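Local coordinates for ferric uptake regulation protein (Pseudomonas aeruginosa, PDB 1MZB) that probably acts as a metal-dependent transcriptional regulator of iron uptake genes, binding DNA through its helix-turn-helix domain as a dimer, at residues Arg10-Lys15 / Ala66-Arg71; Met92-Thr97 / Leu130-Lys135. All coordinates share one frame; numbering follows the deposited sequence.

Contact 1 of 2, residues Arg10-Lys15 / Ala66-Arg71; sequences RKAGLK and AGLVVR
A small apolar contact joins two helix ends at the surface of the winged-helix part of this protein, which in Fur proteins binds DNA. Ala12 and Leu14, just past the end of helix 4-11, meet Ala66 and Leu68, which stand where helix 53-66 gives way to the strand that opens the two-stranded wing. The meeting illustrates how two helix C-termini can pack through small and branched aliphatic side chains. Ala12 and Ala66 face one another with CB 3.9 Å from CB, and their CA atoms lie only 5.6 Å apart, a spacing that methyl groups allow. The CB of Ala12 also sits against the branch of Leu68, 4.0 Å from its CG and as close to its CD1. From the same segment as Ala12, Leu14 adds one methyl, its CD1 lying 3.9 Å from the CB of Ala66. That same CD1 approaches Leu68 CD1 more loosely, at 4.4 Å, and completes a ring of four apolar side chains. Leu14 has CG beside its backbone N (chi1 -57°) and an extended second torsion, which carries CD1 forward to Ala66.

The backbone turns explain the placement. Gly13 and Gly67 each take positive phi in a Schellman motif; the first returns Gly13 N to Arg10 O at 2.8 Å, and in both turns an apolar residue follows the glycine. Leu14 thereby also comes to lie on Phe63 and Arg20, which places the turn after helix 4-11 against helices 53-66 and 18-28. Between 10-15 and 66-71 the side chains meet through aliphatic carbons, without hydrogen bonds or salt bridges, which is consistent with shape fit and partial burial of carbon, and not directional bonding, keeping the two ends together.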
ATOM      1  N   ARG A  10     -17.387 -13.971   5.559  1.00 45.25           N
ATOM      2  CA  ARG A  10     -18.148 -14.850   4.666  1.00 45.77           C
ATOM      3  C   ARG A  10     -17.408 -15.086   3.360  1.00 46.48           C
ATOM      4  O   ARG A  10     -17.290 -16.226   2.910  1.00 46.17           O
ATOM      5  CB  ARG A  10     -19.539 -14.266   4.418  1.00 48.34           C
ATOM      6  CG  ARG A  10     -20.386 -14.338   5.675  1.00 51.11           C
ATOM      7  CD  ARG A  10     -21.667 -13.551   5.597  1.00 55.28           C
ATOM      8  NE  ARG A  10     -22.393 -13.675   6.856  1.00 56.39           N
ATOM      9  CZ  ARG A  10     -23.050 -12.681   7.447  1.00 57.68           C
ATOM     10  NH1 ARG A  10     -23.075 -11.474   6.891  1.00 57.26           N
ATOM     11  NH2 ARG A  10     -23.677 -12.896   8.598  1.00 56.99           N
ATOM     12  N   LYS A  11     -16.890 -14.017   2.763  1.00 47.26           N
ATOM     13  CA  LYS A  11     -16.125 -14.134   1.527  1.00 50.23           C
ATOM     14  C   LYS A  11     -14.964 -15.112   1.710  1.00 51.32           C
ATOM     15  O   LYS A  11     -14.518 -15.733   0.738  1.00 52.90           O
ATOM     16  CB  LYS A  11     -15.558 -12.780   1.106  1.00 50.26           C
ATOM     17  CG  LYS A  11     -16.433 -11.948   0.175  1.00 54.52           C
ATOM     18  CD  LYS A  11     -17.548 -11.182   0.899  1.00 57.21           C
ATOM     19  CE  LYS A  11     -18.754 -12.061   1.216  1.00 58.67           C
ATOM     20  NZ  LYS A  11     -19.775 -11.345   2.049  1.00 59.93           N
ATOM     21  N   ALA A  12     -14.488 -15.248   2.950  1.00 51.78           N
ATOM     22  CA  ALA A  12     -13.376 -16.141   3.274  1.00 52.14           C
ATOM     23  C   ALA A  12     -13.829 -17.538   3.698  1.00 52.83           C
ATOM     24  O   ALA A  12     -13.042 -18.313   4.241  1.00 52.75           O
ATOM     25  CB  ALA A  12     -12.511 -15.519   4.377  1.00 52.52           C
ATOM     26  N   GLY A  13     -15.097 -17.862   3.444  1.00 52.47           N
ATOM     27  CA  GLY A  13     -15.621 -19.170   3.799  1.00 52.14           C
ATOM     28  C   GLY A  13     -15.568 -19.479   5.278  1.00 51.94           C
ATOM     29  O   GLY A  13     -15.448 -20.646   5.683  1.00 52.09           O
ATOM     30  N   LEU A  14     -15.668 -18.434   6.090  1.00 50.99           N
ATOM     31  CA  LEU A  14     -15.619 -18.579   7.538  1.00 50.28           C
ATOM     32  C   LEU A  14     -16.893 -18.075   8.202  1.00 49.81           C
ATOM     33  O   LEU A  14     -17.315 -16.940   7.975  1.00 48.43           O
ATOM     34  CB  LEU A  14     -14.430 -17.803   8.104  1.00 49.93           C
ATOM     35  CG  LEU A  14     -13.047 -18.162   7.545  1.00 49.51           C
ATOM     36  CD1 LEU A  14     -11.988 -17.344   8.295  1.00 49.50           C
ATOM     37  CD2 LEU A  14     -12.784 -19.661   7.710  1.00 48.13           C
ATOM     38  N   LYS A  15     -17.495 -18.921   9.033  1.00 50.33           N
ATOM     39  CA  LYS A  15     -18.723 -18.554   9.730  1.00 48.91           C
ATOM     40  C   LYS A  15     -18.433 -17.375  10.639  1.00 48.92           C
ATOM     41  O   LYS A  15     -17.336 -17.265  11.186  1.00 49.06           O
ATOM     42  CB  LYS A  15     -19.239 -19.736  10.544  1.00 50.04           C
ATOM     43  N   ALA A  66      -7.198 -18.711   5.324  1.00 36.81           N
ATOM     44  CA  ALA A  66      -8.268 -18.135   4.523  1.00 36.50           C
ATOM     45  C   ALA A  66      -7.807 -17.000   3.636  1.00 37.57           C
ATOM     46  O   ALA A  66      -8.504 -16.628   2.688  1.00 37.76           O
ATOM     47  CB  ALA A  66      -9.394 -17.655   5.456  1.00 35.54           C
ATOM     48  N   GLY A  67      -6.646 -16.432   3.936  1.00 32.72           N
ATOM     49  CA  GLY A  67      -6.155 -15.335   3.134  1.00 34.67           C
ATOM     50  C   GLY A  67      -6.496 -13.959   3.685  1.00 31.19           C
ATOM     51  O   GLY A  67      -6.172 -12.957   3.056  1.00 33.39           O
ATOM     52  N   LEU A  68      -7.147 -13.895   4.834  1.00 30.20           N
ATOM     53  CA  LEU A  68      -7.454 -12.592   5.422  1.00 29.86           C
ATOM     54  C   LEU A  68      -6.180 -11.976   6.033  1.00 29.38           C
ATOM     55  O   LEU A  68      -6.074 -10.757   6.162  1.00 28.67           O
ATOM     56  CB  LEU A  68      -8.494 -12.736   6.516  1.00 31.08           C
ATOM     57  CG  LEU A  68      -9.893 -13.017   5.979  1.00 36.39           C
ATOM     58  CD1 LEU A  68     -10.828 -13.219   7.163  1.00 38.78           C
ATOM     59  CD2 LEU A  68     -10.339 -11.833   5.099  1.00 35.23           C
ATOM     60  N   VAL A  69      -5.250 -12.819   6.471  1.00 27.26           N
ATOM     61  CA  VAL A  69      -3.990 -12.276   7.027  1.00 27.82           C
ATOM     62  C   VAL A  69      -2.825 -13.053   6.446  1.00 29.23           C
ATOM     63  O   VAL A  69      -3.019 -14.137   5.895  1.00 26.93           O
ATOM     64  CB  VAL A  69      -3.893 -12.338   8.592  1.00 28.79           C
ATOM     65  CG1 VAL A  69      -5.120 -11.706   9.233  1.00 26.76           C
ATOM     66  CG2 VAL A  69      -3.650 -13.730   9.081  1.00 31.00           C
ATOM     67  N   VAL A  70      -1.631 -12.470   6.536  1.00 24.89           N
ATOM     68  CA  VAL A  70      -0.423 -13.114   6.056  1.00 29.26           C
ATOM     69  C   VAL A  70       0.412 -13.277   7.323  1.00 30.50           C
ATOM     70  O   VAL A  70       0.396 -12.396   8.175  1.00 30.63           O
ATOM     71  CB  VAL A  70       0.355 -12.206   5.088  1.00 31.50           C
ATOM     72  CG1 VAL A  70       1.661 -12.875   4.702  1.00 36.04           C
ATOM     73  CG2 VAL A  70      -0.490 -11.937   3.808  1.00 39.46           C
ATOM     74  N   ARG A  71       1.115 -14.390   7.440  1.00 28.72           N
ATOM     75  CA  ARG A  71       1.971 -14.636   8.589  1.00 30.08           C
ATOM     76  C   ARG A  71       3.405 -14.496   8.086  1.00 31.19           C
ATOM     77  O   ARG A  71       3.777 -15.019   7.025  1.00 29.42           O
ATOM     78  CB  ARG A  71       1.698 -16.044   9.131  1.00 30.97           C
ATOM     79  CG  ARG A  71       2.675 -16.558  10.177  1.00 32.64           C
ATOM     80  CD  ARG A  71       2.472 -18.064  10.366  1.00 34.45           C
ATOM     81  NE  ARG A  71       3.093 -18.594  11.568  1.00 40.84           N
ATOM     82  CZ  ARG A  71       2.427 -19.240  12.520  1.00 40.15           C
ATOM     83  NH1 ARG A  71       1.108 -19.433  12.408  1.00 44.98           N
ATOM     84  NH2 ARG A  71       3.078 -19.696  13.577  1.00 44.80           N
TER

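Contact 2 of 2, residues Met92-Thr97 / Leu130-Lys135; sequences MVCVDT and LYVRKK
Met92, Val132 and Cys94 form the apolar centre of a parallel strand pairing in the mixed sheet of the C-terminal domain, the part that in Fur proteins serves dimerisation. Strand 90-94 lies between 100-103 and 129-132, and here it runs beside the last strand of the chain. The Met92 chain bends at its third torsion (chi3 55°) and crosses Val132 at about a right angle, bringing CE to 3.8 Å from Val132 CG2. The same valine methyl meets Cys94 SG at 4.2 Å, while Met92 CG rests on Leu130 CB; Phe103 of the neighbouring strand touches both Met92 and Leu130. On the other face, Val93 CB approaches Tyr131 CD1 obliquely, and Val95 CG1 comes 3.6 Å from Tyr131 CB.

Between the faces the backbones are stitched in parallel register. Val93 binds both ways, its N to Leu130 O and its O to Val132 N, each at 2.8 Å; Val95 N then reaches Val132 O at 3.0 Å. Val95 lies just past the strand, and a water next links Asp96 N, from which it accepts, to Val132 O, to which it donates.

The outer edge is ionic. Arg133 starts with CG opposite its backbone N (chi1 175°) and then bends at chi3, which turns the guanidinium back toward Asp96. Val95 CG2 lies over one guanidinium face, and the carboxylate meets its edge side-on, the two planes 26° apart. Two nitrogens grip separate oxygens, both on their syn sides: NH2 holds OD1 at 3.1 Å, and Arg133 NE, with its partner exactly in the guanidinium plane, gives a nearly straight bond to Asp96 OD2 at 2.6 Å.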
ATOM      1  N   MET A  92      11.637  -4.285   5.022  1.00 26.32           N
ATOM      2  CA  MET A  92      13.050  -4.209   5.338  1.00 26.87           C
ATOM      3  C   MET A  92      13.072  -4.573   6.848  1.00 26.81           C
ATOM      4  O   MET A  92      12.188  -4.155   7.619  1.00 28.83           O
ATOM      5  CB  MET A  92      13.588  -2.787   5.168  1.00 27.07           C
ATOM      6  CG  MET A  92      13.960  -2.510   3.741  1.00 33.04           C
ATOM      7  SD  MET A  92      14.401  -0.817   3.539  1.00 38.01           S
ATOM      8  CE  MET A  92      15.598  -0.658   4.691  1.00 38.28           C
ATOM      9  N   VAL A  93      14.027  -5.403   7.249  1.00 26.97           N
ATOM     10  CA  VAL A  93      14.126  -5.786   8.665  1.00 27.06           C
ATOM     11  C   VAL A  93      15.543  -5.458   9.148  1.00 27.09           C
ATOM     12  O   VAL A  93      16.526  -5.892   8.536  1.00 25.66           O
ATOM     13  CB  VAL A  93      13.873  -7.293   8.834  1.00 26.99           C
ATOM     14  CG1 VAL A  93      13.928  -7.673  10.311  1.00 30.53           C
ATOM     15  CG2 VAL A  93      12.508  -7.648   8.285  1.00 28.36           C
ATOM     16  N   CYS A  94      15.636  -4.691  10.231  1.00 29.08           N
ATOM     17  CA  CYS A  94      16.921  -4.307  10.825  1.00 30.75           C
ATOM     18  C   CYS A  94      17.371  -5.526  11.604  1.00 29.34           C
ATOM     19  O   CYS A  94      16.778  -5.876  12.618  1.00 28.82           O
ATOM     20  CB  CYS A  94      16.728  -3.119  11.759  1.00 32.69           C
ATOM     21  SG  CYS A  94      16.325  -1.648  10.841  1.00 42.12           S
ATOM     22  N   VAL A  95      18.423  -6.174  11.120  1.00 26.78           N
ATOM     23  CA  VAL A  95      18.863  -7.401  11.737  1.00 30.04           C
ATOM     24  C   VAL A  95      19.273  -7.256  13.175  1.00 28.80           C
ATOM     25  O   VAL A  95      19.009  -8.132  13.978  1.00 30.08           O
ATOM     26  CB  VAL A  95      20.032  -8.069  10.962  1.00 29.84           C
ATOM     27  CG1 VAL A  95      19.645  -8.303   9.502  1.00 31.99           C
ATOM     28  CG2 VAL A  95      21.274  -7.224  11.046  1.00 32.77           C
ATOM     29  N   ASP A  96      19.890  -6.133  13.508  1.00 29.40           N
ATOM     30  CA  ASP A  96      20.373  -5.973  14.869  1.00 31.07           C
ATOM     31  C   ASP A  96      19.314  -5.629  15.907  1.00 30.78           C
ATOM     32  O   ASP A  96      19.425  -6.013  17.068  1.00 29.60           O
ATOM     33  CB  ASP A  96      21.498  -4.923  14.864  1.00 32.67           C
ATOM     34  CG  ASP A  96      22.730  -5.406  14.108  1.00 35.61           C
ATOM     35  OD1 ASP A  96      22.974  -6.631  14.088  1.00 38.97           O
ATOM     36  OD2 ASP A  96      23.467  -4.563  13.534  1.00 42.06           O
ATOM     37  N   THR A  97      18.276  -4.924  15.482  1.00 31.41           N
ATOM     38  CA  THR A  97      17.217  -4.508  16.396  1.00 31.69           C
ATOM     39  C   THR A  97      15.859  -5.214  16.215  1.00 31.52           C
ATOM     40  O   THR A  97      14.997  -5.185  17.110  1.00 31.64           O
ATOM     41  CB  THR A  97      16.963  -3.017  16.251  1.00 33.52           C
ATOM     42  OG1 THR A  97      16.355  -2.760  14.968  1.00 32.01           O
ATOM     43  CG2 THR A  97      18.292  -2.247  16.340  1.00 33.89           C
ATOM     44  N   LEU A 130      14.091  -7.587   2.881  1.00 24.37           N
ATOM     45  CA  LEU A 130      15.459  -7.121   2.738  1.00 25.45           C
ATOM     46  C   LEU A 130      16.005  -6.982   4.157  1.00 25.78           C
ATOM     47  O   LEU A 130      15.433  -6.258   4.946  1.00 28.85           O
ATOM     48  CB  LEU A 130      15.487  -5.757   2.033  1.00 24.83           C
ATOM     49  CG  LEU A 130      14.893  -5.784   0.619  1.00 25.24           C
ATOM     50  CD1 LEU A 130      15.002  -4.384   0.010  1.00 27.00           C
ATOM     51  CD2 LEU A 130      15.613  -6.817  -0.223  1.00 25.48           C
ATOM     52  N   TYR A 131      17.063  -7.720   4.481  1.00 24.67           N
ATOM     53  CA  TYR A 131      17.625  -7.646   5.823  1.00 26.39           C
ATOM     54  C   TYR A 131      18.680  -6.582   5.751  1.00 27.22           C
ATOM     55  O   TYR A 131      19.544  -6.635   4.891  1.00 30.63           O
ATOM     56  CB  TYR A 131      18.215  -8.990   6.254  1.00 25.54           C
ATOM     57  CG  TYR A 131      17.142 -10.067   6.366  1.00 26.53           C
ATOM     58  CD1 TYR A 131      16.342 -10.172   7.511  1.00 29.21           C
ATOM     59  CD2 TYR A 131      16.901 -10.940   5.302  1.00 27.84           C
ATOM     60  CE1 TYR A 131      15.323 -11.130   7.598  1.00 28.48           C
ATOM     61  CE2 TYR A 131      15.862 -11.912   5.384  1.00 28.97           C
ATOM     62  CZ  TYR A 131      15.100 -11.986   6.535  1.00 29.91           C
ATOM     63  OH  TYR A 131      14.115 -12.944   6.638  1.00 36.19           O
ATOM     64  N   VAL A 132      18.605  -5.624   6.667  1.00 28.70           N
ATOM     65  CA  VAL A 132      19.525  -4.494   6.601  1.00 27.51           C
ATOM     66  C   VAL A 132      20.201  -4.108   7.907  1.00 29.33           C
ATOM     67  O   VAL A 132      19.837  -4.567   8.990  1.00 28.68           O
ATOM     68  CB  VAL A 132      18.789  -3.278   6.050  1.00 25.73           C
ATOM     69  CG1 VAL A 132      18.223  -3.591   4.629  1.00 26.34           C
ATOM     70  CG2 VAL A 132      17.662  -2.865   7.024  1.00 25.81           C
ATOM     71  N   ARG A 133      21.188  -3.229   7.780  1.00 32.51           N
ATOM     72  CA  ARG A 133      21.913  -2.738   8.956  1.00 35.93           C
ATOM     73  C   ARG A 133      22.254  -1.279   8.635  1.00 38.50           C
ATOM     74  O   ARG A 133      22.571  -0.976   7.502  1.00 37.40           O
ATOM     75  CB  ARG A 133      23.192  -3.553   9.156  1.00 38.35           C
ATOM     76  CG  ARG A 133      24.072  -3.020  10.302  1.00 43.53           C
ATOM     77  CD  ARG A 133      25.238  -3.941  10.602  1.00 44.82           C
ATOM     78  NE  ARG A 133      24.841  -5.136  11.343  1.00 46.76           N
ATOM     79  CZ  ARG A 133      25.143  -6.378  10.970  1.00 48.66           C
ATOM     80  NH1 ARG A 133      25.842  -6.582   9.856  1.00 46.37           N
ATOM     81  NH2 ARG A 133      24.773  -7.416  11.723  1.00 47.82           N
ATOM     82  N   LYS A 134      22.149  -0.376   9.610  1.00 42.71           N
ATOM     83  CA  LYS A 134      22.463   1.034   9.362  1.00 47.02           C
ATOM     84  C   LYS A 134      23.924   1.150   8.946  1.00 49.81           C
ATOM     85  O   LYS A 134      24.805   0.588   9.604  1.00 51.15           O
ATOM     86  CB  LYS A 134      22.198   1.873  10.622  1.00 47.63           C
ATOM     87  N   LYS A 135      24.176   1.867   7.848  1.00 52.61           N
ATOM     88  CA  LYS A 135      25.536   2.051   7.336  1.00 55.53           C
ATOM     89  C   LYS A 135      26.362   2.740   8.403  1.00 57.44           C
ATOM     90  O   LYS A 135      27.588   2.624   8.432  1.00 58.33           O
ATOM     91  CB  LYS A 135      25.518   2.892   6.065  1.00 55.37           C
TER
HETATM   92  O   HOH W   1      19.744  -3.503  12.032  1.00 48.60           O

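Overall arrangement
Both contacts lie at the surface, yet they use different means to bring distant parts of the chain together. Contact 1 belongs to the helical, winged-helix region and is purely apolar, with alanines and leucines meeting where two helices end. Contact 2 pairs strands of the C-terminal sheet, combining backbone bonding and apolar faces with a salt bridge just past the strand ends, and buries about three times as much surface. They share no helix or strand, follow one another in series along the chain, and sit on opposite sides of its centre. The centres of contact 1 and contact 2 are about 31 Å apart, and the nearest atoms of contact 1 and contact 2 about 11 Å apart.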